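Local coordinates for putative periplasmic protein ydgH (Salmonella enterica subsp. enterica serovar Typhimurium, PDB 4EVU), which is of unknown function but is a putative periplasmic protein and secreted effector, whose C-terminal part is a YdgH/BhsA/McbA-like (DUF1471) domain, at residues Lys24-Tyr29 with Asn63-Ala68. Numbering follows the deposited sequence.
With SO4 (sulfate ion), chain E.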
loop_
_atom_site.group_PDB
_atom_site.type_symbol
_atom_site.label_atom_id
_atom_site.label_comp_id
_atom_site.label_asym_id
_atom_site.label_seq_id
_atom_site.Cartn_x
_atom_site.Cartn_y
_atom_site.Cartn_z
ATOM N N LYS B 24 -0.351 -14.871 0.282
ATOM C CA LYS B 24 -0.169 -14.335 1.633
ATOM C C LYS B 24 1.284 -14.498 1.992
ATOM O O LYS B 24 1.820 -15.579 1.937
ATOM C CB LYS B 24 -1.058 -15.098 2.598
ATOM C CG LYS B 24 -1.228 -14.407 3.917
ATOM C CD LYS B 24 -0.216 -14.897 4.939
ATOM C CE LYS B 24 -0.273 -14.023 6.200
ATOM N NZ LYS B 24 0.693 -14.545 7.219
ATOM N N PHE B 25 1.922 -13.402 2.356
ATOM C CA PHE B 25 3.343 -13.414 2.611
ATOM C C PHE B 25 3.770 -12.200 3.427
ATOM O O PHE B 25 3.018 -11.256 3.579
ATOM C CB PHE B 25 4.127 -13.438 1.293
ATOM C CG PHE B 25 3.980 -12.192 0.457
ATOM C CD1 PHE B 25 4.969 -11.211 0.446
ATOM C CD2 PHE B 25 2.849 -12.004 -0.305
ATOM C CE1 PHE B 25 4.822 -10.070 -0.309
ATOM C CE2 PHE B 25 2.669 -10.862 -1.049
ATOM C CZ PHE B 25 3.659 -9.896 -1.086
ATOM N N THR B 26 5.000 -12.269 3.933
ATOM C CA THR B 26 5.632 -11.166 4.654
ATOM C C THR B 26 6.930 -10.831 3.965
ATOM O O THR B 26 7.660 -11.743 3.574
ATOM C CB THR B 26 5.937 -11.601 6.077
ATOM O OG1 THR B 26 4.724 -11.933 6.751
ATOM C CG2 THR B 26 6.627 -10.534 6.845
ATOM N N GLY B 27 7.193 -9.537 3.784
ATOM C CA GLY B 27 8.473 -9.086 3.265
ATOM C C GLY B 27 8.725 -7.619 3.488
ATOM O O GLY B 27 7.957 -6.953 4.134
ATOM N N ASN B 28 9.800 -7.126 2.914
ATOM C CA ASN B 28 10.151 -5.727 3.027
ATOM C C ASN B 28 9.163 -4.820 2.285
ATOM O O ASN B 28 8.826 -5.068 1.116
ATOM C CB ASN B 28 11.551 -5.524 2.485
ATOM C CG ASN B 28 12.580 -6.348 3.234
ATOM O OD1 ASN B 28 13.409 -7.030 2.636
ATOM N ND2 ASN B 28 12.514 -6.296 4.559
ATOM N N TYR B 29 8.692 -3.787 2.963
ATOM C CA TYR B 29 7.668 -2.904 2.433
ATOM C C TYR B 29 8.224 -2.048 1.284
ATOM O O TYR B 29 7.764 -2.127 0.136
ATOM C CB TYR B 29 7.061 -2.062 3.573
ATOM C CG TYR B 29 6.185 -0.941 3.077
ATOM C CD1 TYR B 29 5.046 -1.189 2.287
ATOM C CD2 TYR B 29 6.487 0.384 3.373
ATOM C CE1 TYR B 29 4.284 -0.170 1.803
ATOM C CE2 TYR B 29 5.726 1.419 2.912
ATOM C CZ TYR B 29 4.612 1.146 2.119
ATOM O OH TYR B 29 3.861 2.183 1.681
ATOM N N ASN B 63 8.845 -4.452 7.793
ATOM C CA ASN B 63 8.195 -5.502 7.026
ATOM C C ASN B 63 6.700 -5.226 6.991
ATOM O O ASN B 63 6.127 -4.502 7.814
ATOM C CB ASN B 63 8.465 -6.913 7.588
ATOM C CG ASN B 63 9.924 -7.366 7.408
ATOM O OD1 ASN B 63 10.517 -7.207 6.339
ATOM N ND2 ASN B 63 10.504 -7.935 8.465
ATOM N N ILE B 64 6.080 -5.813 5.985
ATOM C CA ILE B 64 4.625 -5.769 5.804
ATOM C C ILE B 64 4.156 -7.208 5.542
ATOM O O ILE B 64 4.855 -7.963 4.895
ATOM C CB ILE B 64 4.232 -4.783 4.647
ATOM C CG1 ILE B 64 2.741 -4.628 4.577
ATOM C CG2 ILE B 64 4.850 -5.172 3.304
ATOM C CD1 ILE B 64 2.227 -3.514 3.674
ATOM N N THR B 65 3.030 -7.584 6.126
ATOM C CA THR B 65 2.350 -8.847 5.848
ATOM C C THR B 65 1.113 -8.510 5.062
ATOM O O THR B 65 0.384 -7.603 5.398
ATOM C CB THR B 65 2.020 -9.568 7.175
ATOM O OG1 THR B 65 3.238 -9.914 7.826
ATOM C CG2 THR B 65 1.226 -10.826 6.928
ATOM N N ILE B 66 0.932 -9.205 3.945
ATOM C CA ILE B 66 -0.123 -8.902 3.010
ATOM C C ILE B 66 -0.790 -10.147 2.556
ATOM O O ILE B 66 -0.119 -11.164 2.336
ATOM C CB ILE B 66 0.496 -8.335 1.702
ATOM C CG1 ILE B 66 0.824 -6.884 1.862
ATOM C CG2 ILE B 66 -0.455 -8.491 0.478
ATOM C CD1 ILE B 66 -0.155 -5.959 1.088
ATOM N N SER B 67 -2.099 -10.018 2.311
ATOM C CA SER B 67 -2.780 -11.042 1.549
ATOM C C SER B 67 -3.631 -10.396 0.462
ATOM O O SER B 67 -4.106 -9.285 0.607
ATOM C CB SER B 67 -3.636 -11.887 2.430
ATOM O OG SER B 67 -4.679 -11.172 2.981
ATOM N N ALA B 68 -3.817 -11.151 -0.615
ATOM C CA ALA B 68 -4.581 -10.725 -1.780
ATOM C C ALA B 68 -5.303 -11.881 -2.425
ATOM O O ALA B 68 -4.748 -12.962 -2.619
ATOM C CB ALA B 68 -3.670 -10.072 -2.828
HETATM S S SO4 E . 8.972 -6.492 11.882
HETATM O O1 SO4 E . 7.532 -6.413 12.122
HETATM O O2 SO4 E . 9.244 -5.994 10.527
HETATM O O3 SO4 E . 9.685 -5.665 12.851
HETATM O O4 SO4 E . 9.452 -7.882 11.987
#
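K24 lies across S67 in a non-hydrogen-bonded pair of two antiparallel strands, its CG 3.8 Å from S67 CB. With CG anti to the backbone N (chi1 -165°) and a bend at chi2, the lysine chain leans along its face in the direction of T26 until CE meets T65 CG2 at 3.6 Å; S67 OG is hydrogen-bonded to T54 OG1 on strand 50-57. F25 and I66 exchange two backbone hydrogen bonds, F25 N to I66 O at 3.0 Å and I66 N to F25 O at 2.9 Å. The F25 ring turns to the face covered by helix 32-45, packing on V39 and making a cation-pi contact with R42, while its CE2 reaches I66 CG2 only loosely. On the other face T26 and T65 share a hydrogen bond, OG1 to OG1 at 2.7 Å. Both hydroxyls sit beside their own backbone N (chi1 -62° in T26), which brings the two oxygens within hydrogen-bonding distance. G27 repeats the double backbone bond with I64. N28 and N63 form a non-hydrogen-bonded backbone pair at the sheet's end, where N63 N donates a bent hydrogen bond to O2 of a sulfate ion, probably from the crystallisation liquor. Beyond the strand, Y29 folds over I64, its CB 3.8 Å from I64 CG2; I35 of the helix touches both, and Y29 OH is hydrogen-bonded to E8 OE2 of the second subunit. The pairing of strand 21-28, outermost within this chain, with strand 63-71 thus rests on backbone bonds between an apolar face, shared by helix and partner subunit, and a polar one carrying K24 and the joined threonines.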